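Local structure of sister chromatid cohesion protein (Chaetomium thermophilum, 5T8V) at residues L100-Q105 with D164-P169; P169-R174 with L232-A237; L1169-H1174 with Q1205-Y1210. The protein is the C-terminal, HEAT-repeat part of the cohesin loader Scc2, which probably binds chromatin and places cohesin rings on it. All blocks are in the same frame, centred on the assembly; numbering follows the deposited sequence.

Contact 1: L100-Q105 with D164-P169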
loop_
_atom_site.group_PDB
_atom_site.type_symbol
_atom_site.label_atom_id
_atom_site.label_comp_id
_atom_site.label_asym_id
_atom_site.label_seq_id
_atom_site.Cartn_x
_atom_site.Cartn_y
_atom_site.Cartn_z
ATOM N N LEU A 100 63.758 -19.941 -12.426
ATOM C CA LEU A 100 63.005 -20.536 -13.519
ATOM C C LEU A 100 61.642 -19.869 -13.666
ATOM O O LEU A 100 61.012 -19.462 -12.684
ATOM C CB LEU A 100 62.832 -22.036 -13.276
ATOM C CG LEU A 100 61.964 -22.808 -14.271
ATOM C CD1 LEU A 100 62.587 -22.790 -15.656
ATOM C CD2 LEU A 100 61.756 -24.233 -13.788
ATOM N N ASP A 101 61.190 -19.759 -14.912
ATOM C CA ASP A 101 59.875 -19.217 -15.245
ATOM C C ASP A 101 59.037 -20.356 -15.814
ATOM O O ASP A 101 59.113 -20.660 -17.009
ATOM C CB ASP A 101 59.991 -18.061 -16.234
ATOM C CG ASP A 101 58.651 -17.652 -16.812
ATOM O OD1 ASP A 101 57.927 -16.879 -16.151
ATOM O OD2 ASP A 101 58.320 -18.105 -17.927
ATOM N N PHE A 102 58.241 -20.987 -14.952
ATOM C CA PHE A 102 57.387 -22.103 -15.339
ATOM C C PHE A 102 55.960 -21.662 -15.644
ATOM O O PHE A 102 55.044 -22.493 -15.631
ATOM C CB PHE A 102 57.388 -23.173 -14.245
ATOM C CG PHE A 102 57.138 -22.633 -12.864
ATOM C CD1 PHE A 102 55.857 -22.313 -12.446
ATOM C CD2 PHE A 102 58.188 -22.456 -11.980
ATOM C CE1 PHE A 102 55.631 -21.820 -11.175
ATOM C CE2 PHE A 102 57.968 -21.966 -10.709
ATOM C CZ PHE A 102 56.688 -21.647 -10.306
ATOM N N SER A 103 55.754 -20.380 -15.928
ATOM C CA SER A 103 54.415 -19.874 -16.182
ATOM C C SER A 103 53.920 -20.306 -17.558
ATOM O O SER A 103 54.699 -20.511 -18.493
ATOM C CB SER A 103 54.392 -18.349 -16.076
ATOM O OG SER A 103 55.300 -17.760 -16.992
ATOM N N VAL A 104 52.608 -20.452 -17.668
ATOM C CA VAL A 104 51.948 -20.755 -18.932
ATOM C C VAL A 104 51.502 -19.449 -19.570
ATOM O O VAL A 104 51.059 -18.523 -18.880
ATOM C CB VAL A 104 50.756 -21.705 -18.709
ATOM C CG1 VAL A 104 49.859 -21.769 -19.944
ATOM C CG2 VAL A 104 51.252 -23.095 -18.352
ATOM N N GLN A 105 51.617 -19.374 -20.892
ATOM C CA GLN A 105 51.194 -18.208 -21.654
ATOM C C GLN A 105 50.088 -18.605 -22.621
ATOM O O GLN A 105 50.177 -19.635 -23.294
ATOM C CB GLN A 105 52.371 -17.595 -22.419
ATOM C CG GLN A 105 53.308 -16.769 -21.551
ATOM C CD GLN A 105 52.648 -15.512 -21.018
ATOM O OE1 GLN A 105 51.469 -15.260 -21.270
ATOM N NE2 GLN A 105 53.407 -14.714 -20.277
ATOM N N ASP A 164 50.170 -17.226 -9.986
ATOM C CA ASP A 164 50.173 -16.315 -11.128
ATOM C C ASP A 164 50.375 -17.058 -12.443
ATOM O O ASP A 164 49.767 -16.704 -13.460
ATOM C CB ASP A 164 51.263 -15.256 -10.954
ATOM C CG ASP A 164 50.902 -14.202 -9.928
ATOM O OD1 ASP A 164 49.695 -13.948 -9.725
ATOM O OD2 ASP A 164 51.831 -13.620 -9.330
ATOM N N GLY A 165 51.216 -18.089 -12.446
ATOM C CA GLY A 165 51.710 -18.653 -13.688
ATOM C C GLY A 165 51.065 -19.941 -14.158
ATOM O O GLY A 165 51.259 -20.332 -15.312
ATOM N N ILE A 166 50.302 -20.615 -13.297
ATOM C CA ILE A 166 49.749 -21.919 -13.657
ATOM C C ILE A 166 48.288 -22.028 -13.234
ATOM O O ILE A 166 47.404 -22.227 -14.074
ATOM C CB ILE A 166 50.592 -23.051 -13.040
ATOM C CG1 ILE A 166 52.021 -22.986 -13.596
ATOM C CG2 ILE A 166 49.957 -24.408 -13.332
ATOM C CD1 ILE A 166 52.947 -24.099 -13.140
ATOM N N ILE A 167 48.025 -21.900 -11.933
ATOM C CA ILE A 167 46.691 -22.187 -11.406
ATOM C C ILE A 167 45.657 -21.267 -12.047
ATOM O O ILE A 167 44.669 -21.722 -12.639
ATOM C CB ILE A 167 46.685 -22.063 -9.872
ATOM C CG1 ILE A 167 47.714 -23.019 -9.258
ATOM C CG2 ILE A 167 45.304 -22.371 -9.315
ATOM C CD1 ILE A 167 48.035 -22.729 -7.809
ATOM N N MET A 168 45.872 -19.957 -11.941
ATOM C CA MET A 168 44.911 -19.002 -12.486
ATOM C C MET A 168 44.788 -19.108 -14.000
ATOM O O MET A 168 43.660 -19.273 -14.497
ATOM C CB MET A 168 45.298 -17.584 -12.053
ATOM C CG MET A 168 45.359 -17.387 -10.539
ATOM S SD MET A 168 43.759 -17.518 -9.713
ATOM C CE MET A 168 42.920 -16.066 -10.339
ATOM N N PRO A 169 45.866 -19.032 -14.787
ATOM C CA PRO A 169 45.696 -19.135 -16.246
ATOM C C PRO A 169 45.095 -20.455 -16.695
ATOM O O PRO A 169 44.401 -20.489 -17.720
ATOM C CB PRO A 169 47.123 -18.945 -16.784
ATOM C CG PRO A 169 48.024 -19.219 -15.628
ATOM C CD PRO A 169 47.272 -18.800 -14.410
#

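Contact 2: P169-R174 with L232-A237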
loop_
_atom_site.group_PDB
_atom_site.type_symbol
_atom_site.label_atom_id
_atom_site.label_comp_id
_atom_site.label_asym_id
_atom_site.label_seq_id
_atom_site.Cartn_x
_atom_site.Cartn_y
_atom_site.Cartn_z
ATOM N N PRO A 169 45.866 -19.032 -14.787
ATOM C CA PRO A 169 45.696 -19.135 -16.246
ATOM C C PRO A 169 45.095 -20.455 -16.695
ATOM O O PRO A 169 44.401 -20.489 -17.720
ATOM C CB PRO A 169 47.123 -18.945 -16.784
ATOM C CG PRO A 169 48.024 -19.219 -15.628
ATOM C CD PRO A 169 47.272 -18.800 -14.410
ATOM N N LEU A 170 45.337 -21.547 -15.967
ATOM C CA LEU A 170 44.713 -22.817 -16.326
ATOM C C LEU A 170 43.221 -22.798 -16.027
ATOM O O LEU A 170 42.415 -23.275 -16.834
ATOM C CB LEU A 170 45.388 -23.971 -15.589
ATOM C CG LEU A 170 46.661 -24.528 -16.232
ATOM C CD1 LEU A 170 47.351 -25.496 -15.288
ATOM C CD2 LEU A 170 46.346 -25.221 -17.544
ATOM N N ALA A 171 42.834 -22.254 -14.873
ATOM C CA ALA A 171 41.416 -22.150 -14.554
ATOM C C ALA A 171 40.690 -21.264 -15.558
ATOM O O ALA A 171 39.561 -21.568 -15.961
ATOM C CB ALA A 171 41.238 -21.608 -13.137
ATOM N N GLU A 172 41.324 -20.170 -15.984
ATOM C CA GLU A 172 40.668 -19.206 -16.859
ATOM C C GLU A 172 40.690 -19.616 -18.325
ATOM O O GLU A 172 39.898 -19.083 -19.111
ATOM C CB GLU A 172 41.326 -17.833 -16.714
ATOM C CG GLU A 172 41.248 -17.253 -15.312
ATOM C CD GLU A 172 41.755 -15.826 -15.238
ATOM O OE1 GLU A 172 42.088 -15.259 -16.299
ATOM O OE2 GLU A 172 41.819 -15.273 -14.119
ATOM N N LEU A 173 41.563 -20.541 -18.713
ATOM C CA LEU A 173 41.718 -20.884 -20.122
ATOM C C LEU A 173 40.454 -21.544 -20.657
ATOM O O LEU A 173 39.932 -22.489 -20.058
ATOM C CB LEU A 173 42.913 -21.814 -20.315
ATOM C CG LEU A 173 43.310 -22.045 -21.773
ATOM C CD1 LEU A 173 43.996 -20.810 -22.335
ATOM C CD2 LEU A 173 44.200 -23.270 -21.901
ATOM N N ARG A 174 39.976 -21.054 -21.797
ATOM C CA ARG A 174 38.782 -21.571 -22.445
ATOM C C ARG A 174 39.122 -22.066 -23.844
ATOM O O ARG A 174 40.244 -21.910 -24.333
ATOM C CB ARG A 174 37.687 -20.500 -22.511
ATOM C CG ARG A 174 37.218 -20.015 -21.150
ATOM C CD ARG A 174 36.495 -21.112 -20.378
ATOM N NE ARG A 174 36.088 -20.665 -19.048
ATOM C CZ ARG A 174 36.850 -20.735 -17.960
ATOM N NH1 ARG A 174 38.076 -21.240 -18.026
ATOM N NH2 ARG A 174 36.385 -20.297 -16.798
ATOM N N LEU A 232 41.063 -16.707 -4.179
ATOM C CA LEU A 232 39.660 -16.733 -3.778
ATOM C C LEU A 232 38.743 -16.485 -4.967
ATOM O O LEU A 232 37.680 -17.106 -5.080
ATOM C CB LEU A 232 39.425 -15.693 -2.683
ATOM C CG LEU A 232 38.034 -15.620 -2.058
ATOM C CD1 LEU A 232 37.732 -16.872 -1.253
ATOM C CD2 LEU A 232 37.937 -14.380 -1.188
ATOM N N PHE A 233 39.140 -15.586 -5.872
ATOM C CA PHE A 233 38.343 -15.227 -7.037
ATOM C C PHE A 233 38.786 -15.973 -8.290
ATOM O O PHE A 233 38.664 -15.452 -9.405
ATOM C CB PHE A 233 38.405 -13.717 -7.266
ATOM C CG PHE A 233 38.037 -12.911 -6.054
ATOM C CD1 PHE A 233 36.712 -12.609 -5.782
ATOM C CD2 PHE A 233 39.014 -12.468 -5.179
ATOM C CE1 PHE A 233 36.368 -11.873 -4.663
ATOM C CE2 PHE A 233 38.679 -11.732 -4.057
ATOM C CZ PHE A 233 37.355 -11.434 -3.798
ATOM N N ILE A 234 39.311 -17.188 -8.124
ATOM C CA ILE A 234 39.672 -18.013 -9.268
ATOM C C ILE A 234 38.438 -18.250 -10.128
ATOM O O ILE A 234 37.325 -18.431 -9.617
ATOM C CB ILE A 234 40.291 -19.336 -8.784
ATOM C CG1 ILE A 234 40.699 -20.211 -9.966
ATOM C CG2 ILE A 234 39.313 -20.082 -7.876
ATOM C CD1 ILE A 234 41.520 -21.418 -9.565
ATOM N N GLU A 235 38.628 -18.245 -11.450
ATOM C CA GLU A 235 37.513 -18.370 -12.389
ATOM C C GLU A 235 37.407 -19.816 -12.861
ATOM O O GLU A 235 37.843 -20.186 -13.951
ATOM C CB GLU A 235 37.679 -17.410 -13.561
ATOM C CG GLU A 235 36.905 -16.120 -13.399
ATOM C CD GLU A 235 36.607 -15.453 -14.727
ATOM O OE1 GLU A 235 37.544 -15.288 -15.537
ATOM O OE2 GLU A 235 35.430 -15.109 -14.965
ATOM N N THR A 236 36.806 -20.641 -12.011
ATOM C CA THR A 236 36.393 -21.971 -12.427
ATOM C C THR A 236 35.436 -21.865 -13.609
ATOM O O THR A 236 34.680 -20.900 -13.741
ATOM C CB THR A 236 35.724 -22.699 -11.259
ATOM O OG1 THR A 236 36.673 -22.879 -10.201
ATOM C CG2 THR A 236 35.192 -24.055 -11.688
ATOM N N ALA A 237 35.480 -22.868 -14.480
ATOM C CA ALA A 237 34.612 -22.880 -15.645
ATOM C C ALA A 237 33.185 -23.247 -15.251
ATOM O O ALA A 237 32.930 -23.843 -14.201
ATOM C CB ALA A 237 35.135 -23.862 -16.691
#

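Contact 3: L1169-H1174 with Q1205-Y1210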
loop_
_atom_site.group_PDB
_atom_site.type_symbol
_atom_site.label_atom_id
_atom_site.label_comp_id
_atom_site.label_asym_id
_atom_site.label_seq_id
_atom_site.Cartn_x
_atom_site.Cartn_y
_atom_site.Cartn_z
ATOM N N LEU A 1169 -25.823 31.746 -4.319
ATOM C CA LEU A 1169 -26.295 30.479 -3.776
ATOM C C LEU A 1169 -25.241 29.385 -3.862
ATOM O O LEU A 1169 -25.336 28.393 -3.131
ATOM C CB LEU A 1169 -27.564 30.042 -4.507
ATOM C CG LEU A 1169 -28.779 30.957 -4.319
ATOM C CD1 LEU A 1169 -29.875 30.606 -5.308
ATOM C CD2 LEU A 1169 -29.308 30.872 -2.891
ATOM N N ALA A 1170 -24.240 29.538 -4.733
ATOM C CA ALA A 1170 -23.179 28.540 -4.817
ATOM C C ALA A 1170 -22.373 28.455 -3.529
ATOM O O ALA A 1170 -21.727 27.430 -3.283
ATOM C CB ALA A 1170 -22.252 28.853 -5.990
ATOM N N THR A 1171 -22.394 29.502 -2.705
ATOM C CA THR A 1171 -21.687 29.511 -1.432
ATOM C C THR A 1171 -22.566 29.053 -0.274
ATOM O O THR A 1171 -22.249 29.340 0.885
ATOM C CB THR A 1171 -21.137 30.910 -1.142
ATOM O OG1 THR A 1171 -22.222 31.812 -0.890
ATOM C CG2 THR A 1171 -20.317 31.422 -2.319
ATOM N N SER A 1172 -23.659 28.355 -0.562
ATOM C CA SER A 1172 -24.559 27.889 0.481
ATOM C C SER A 1172 -24.029 26.605 1.109
ATOM O O SER A 1172 -23.329 25.816 0.468
ATOM C CB SER A 1172 -25.958 27.653 -0.090
ATOM O OG SER A 1172 -26.859 27.246 0.923
ATOM N N THR A 1173 -24.371 26.403 2.384
ATOM C CA THR A 1173 -23.970 25.184 3.077
ATOM C C THR A 1173 -24.864 24.004 2.715
ATOM O O THR A 1173 -24.397 22.859 2.710
ATOM C CB THR A 1173 -23.981 25.405 4.592
ATOM O OG1 THR A 1173 -25.262 25.900 5.001
ATOM C CG2 THR A 1173 -22.900 26.395 4.995
ATOM N N HIS A 1174 -26.138 24.256 2.416
ATOM C CA HIS A 1174 -27.029 23.205 1.944
ATOM C C HIS A 1174 -26.458 22.631 0.650
ATOM O O HIS A 1174 -26.411 23.338 -0.365
ATOM C CB HIS A 1174 -28.443 23.746 1.720
ATOM C CG HIS A 1174 -29.463 22.682 1.459
ATOM N ND1 HIS A 1174 -30.649 22.935 0.804
ATOM C CD2 HIS A 1174 -29.479 21.363 1.770
ATOM C CE1 HIS A 1174 -31.350 21.818 0.719
ATOM N NE2 HIS A 1174 -30.664 20.850 1.297
ATOM N N GLN A 1205 -20.233 41.556 -3.028
ATOM C CA GLN A 1205 -21.115 42.108 -2.005
ATOM C C GLN A 1205 -22.273 41.163 -1.713
ATOM O O GLN A 1205 -22.651 40.966 -0.551
ATOM C CB GLN A 1205 -21.643 43.473 -2.452
ATOM C CG GLN A 1205 -20.562 44.530 -2.636
ATOM C CD GLN A 1205 -21.016 45.685 -3.510
ATOM O OE1 GLN A 1205 -22.190 45.786 -3.871
ATOM N NE2 GLN A 1205 -20.081 46.561 -3.863
ATOM N N SER A 1206 -22.839 40.557 -2.759
ATOM C CA SER A 1206 -23.959 39.640 -2.575
ATOM C C SER A 1206 -23.542 38.420 -1.766
ATOM O O SER A 1206 -24.252 37.997 -0.848
ATOM C CB SER A 1206 -24.518 39.218 -3.934
ATOM O OG SER A 1206 -25.572 38.286 -3.781
ATOM N N ILE A 1207 -22.393 37.830 -2.101
ATOM C CA ILE A 1207 -21.924 36.662 -1.360
ATOM C C ILE A 1207 -21.716 37.015 0.105
ATOM O O ILE A 1207 -22.068 36.239 1.002
ATOM C CB ILE A 1207 -20.639 36.101 -1.997
ATOM C CG1 ILE A 1207 -20.944 35.550 -3.395
ATOM C CG2 ILE A 1207 -20.034 35.001 -1.116
ATOM C CD1 ILE A 1207 -19.717 35.124 -4.177
ATOM N N PHE A 1208 -21.147 38.193 0.376
ATOM C CA PHE A 1208 -20.929 38.596 1.762
ATOM C C PHE A 1208 -22.253 38.762 2.500
ATOM O O PHE A 1208 -22.434 38.225 3.598
ATOM C CB PHE A 1208 -20.119 39.890 1.820
ATOM C CG PHE A 1208 -20.020 40.473 3.202
ATOM C CD1 PHE A 1208 -19.323 39.810 4.197
ATOM C CD2 PHE A 1208 -20.630 41.677 3.507
ATOM C CE1 PHE A 1208 -19.234 40.338 5.469
ATOM C CE2 PHE A 1208 -20.543 42.211 4.778
ATOM C CZ PHE A 1208 -19.844 41.540 5.760
ATOM N N ALA A 1209 -23.191 39.510 1.912
ATOM C CA ALA A 1209 -24.490 39.698 2.553
ATOM C C ALA A 1209 -25.181 38.363 2.796
ATOM O O ALA A 1209 -25.858 38.180 3.813
ATOM C CB ALA A 1209 -25.370 40.609 1.698
ATOM N N TYR A 1210 -25.014 37.416 1.873
ATOM C CA TYR A 1210 -25.632 36.103 2.025
ATOM C C TYR A 1210 -25.007 35.337 3.183
ATOM O O TYR A 1210 -25.716 34.754 4.010
ATOM C CB TYR A 1210 -25.498 35.324 0.717
ATOM C CG TYR A 1210 -26.188 33.979 0.701
ATOM C CD1 TYR A 1210 -27.565 33.885 0.571
ATOM C CD2 TYR A 1210 -25.458 32.802 0.791
ATOM C CE1 TYR A 1210 -28.201 32.657 0.545
ATOM C CE2 TYR A 1210 -26.082 31.570 0.766
ATOM C CZ TYR A 1210 -27.453 31.502 0.642
ATOM O OH TYR A 1210 -28.082 30.275 0.618
#

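Contact 1: L100-Q105 with D164-P169
A kink in helix 149-172, one of the long helices of this HEAT-repeat protein, gives the loop 100-105 its anchor where Val-104 meets Gly-165. Pro-169 has no N-H to return to the preceding turn, and the helix widens to a pi-type turn at 164-167. Gly-165 O therefore lacks its usual helical donor and accepts Val-104 N instead, at 2.7 Å, the donor lying in the carbonyl plane with a nearly straight N-H...O angle of 171°. Ser-103 CA also approaches Gly-165 O, at 3.3 Å, as a CA-H...O contact. Glycine suits this spot because its bare backbone lets Ser-103 CB settle 3.6 Å from Gly-165 CA. The hydroxyl of Ser-103 is occupied within the loop, donating from OG to Asp-101 OD1 at 2.9 Å. A chi1 of 49° sets Phe-102 CG between its backbone N and carbonyl carbon, and CD1 of the ring meets Ile-166 CD1 at 3.5 Å, the two side chains crossing at about a right angle. Leu-123 of helix 120-136 touches both, while Trp-116 NE1 binds Phe-102 O. A carbonyl deprived of its helical donor by proline is thus satisfied by a loop N-H, with an apolar contact beside it.

Contact 2: P169-R174 with L232-A237
The end-to-end directions of 171-174, where helix 149-172 gives way to loop, and of 234-237 are 40° apart, with the CA atoms of Ala-171 and Thr-236 5.5 Å from each other. This is a helix end packed on an inter-helix loop of this all-helical, HEAT-repeat protein. Ala-171 points its methyl toward the loop, where CB rests 3.5 Å from Ile-234 CG1; a small residue allows the isoleucine to lie close against the helix, and Phe-250 of helix 247-267 touches both.

Arg-174, just past the helix, ties the two backbones together. Its chain bends at chi2 (-67°), which folds the guanidinium back to Ala-171 O in the last helical turn and to Leu-173 O just beyond it. NH1 donates to Ala-171 O at 2.6 Å and also to Leu-173 O, above that carbonyl's plane. Across the contact NH2 reaches Glu-235 O at 3.2 Å, again from above the carbonyl plane, though the oxygen lies in the plane of the guanidinium. One guanidinium thus bonds backbone oxygens of both segments. At the outer margin Glu-172 and Glu-235 cross at about a right angle, with Glu-172 CG 4.0 Å from Glu-235 CB; Lys-290 offers Glu-235 a long, weak ion pair. Ala-237 CB sits over the centre of one face of the Arg-174 guanidinium, 3.7 Å above its plane.

Contact 3: L1169-H1174 with Q1205-Y1210
The ring of Tyr-1210 meets segment 1169-1174 partly by its edge: Ser-1172 CA lies in the ring plane, 4.0 Å from Tyr-1210 CE2. Leu-1169 and Thr-1171 come to the same ring obliquely. Leu-1169 crosses the tyrosine side chain at about a right angle and brings its CD2 methyl to 4.0 Å from Tyr-1210 CE1. Thr-1171 instead runs alongside in the opposite direction, with OG1 3.8 Å from Tyr-1210 CD2.

Tyrosine suits the position because it is long enough to cross from helix to turn. With CG anti to the backbone N (chi1 -176°), the ring extends from helix 1200-1213 and carries its phenol oxygen to the turn, where Tyr-1210 OH is 3.3 Å from Ser-1172 OG. The serine hydroxyl has a partner in Gln-1137 OE1, which also takes Thr-1173 N and satisfies the buried serine hydroxyl.

Thr-1171 uses its two branches differently. A chi1 of 68° sets OG1 between the backbone N and carbonyl carbon, where it bonds to Thr-1168 O, and leaves the CG2 methyl to pack against Ile-1207 CG2 at 3.8 Å. A threonine can thus answer a helix-end carbonyl and an apolar neighbour at once.

The turn itself, from Leu-1169 to Ser-1172, is a type I beta turn, closed by Ser-1172 N to Leu-1169 O at 3.1 Å, and its backbone is tied to helix 1200-1213 by Gln-1211 NE2 bonding Thr-1171 O. His-1174 follows at the N-cap position of helix 1175-1191. A short turn joining two helices and packed against a third is consistent with a HEAT-type helical solenoid, here within the sister chromatid cohesion C-terminus family region.

In the fold
Contacts 1 and 2 are neighbours on helix 149-172, their centres 12 Å apart, and they share Pro-169. They also touch directly: Ile-167 CG2 of contact 1 packs 3.9 Å from Ile-234 CD1 of contact 2, while Met-168 CE lies beside the backbone of Ile-234. The one helix therefore receives a loop at its kink and another at its end. Contact 3 belongs to a distant part of the array, across the centre of the chain, its centre 94 Å from that of contact 1 and 84 Å from that of contact 2. No ligand or catalytic site links them; all three are loop-to-helix packing within the extended solenoid.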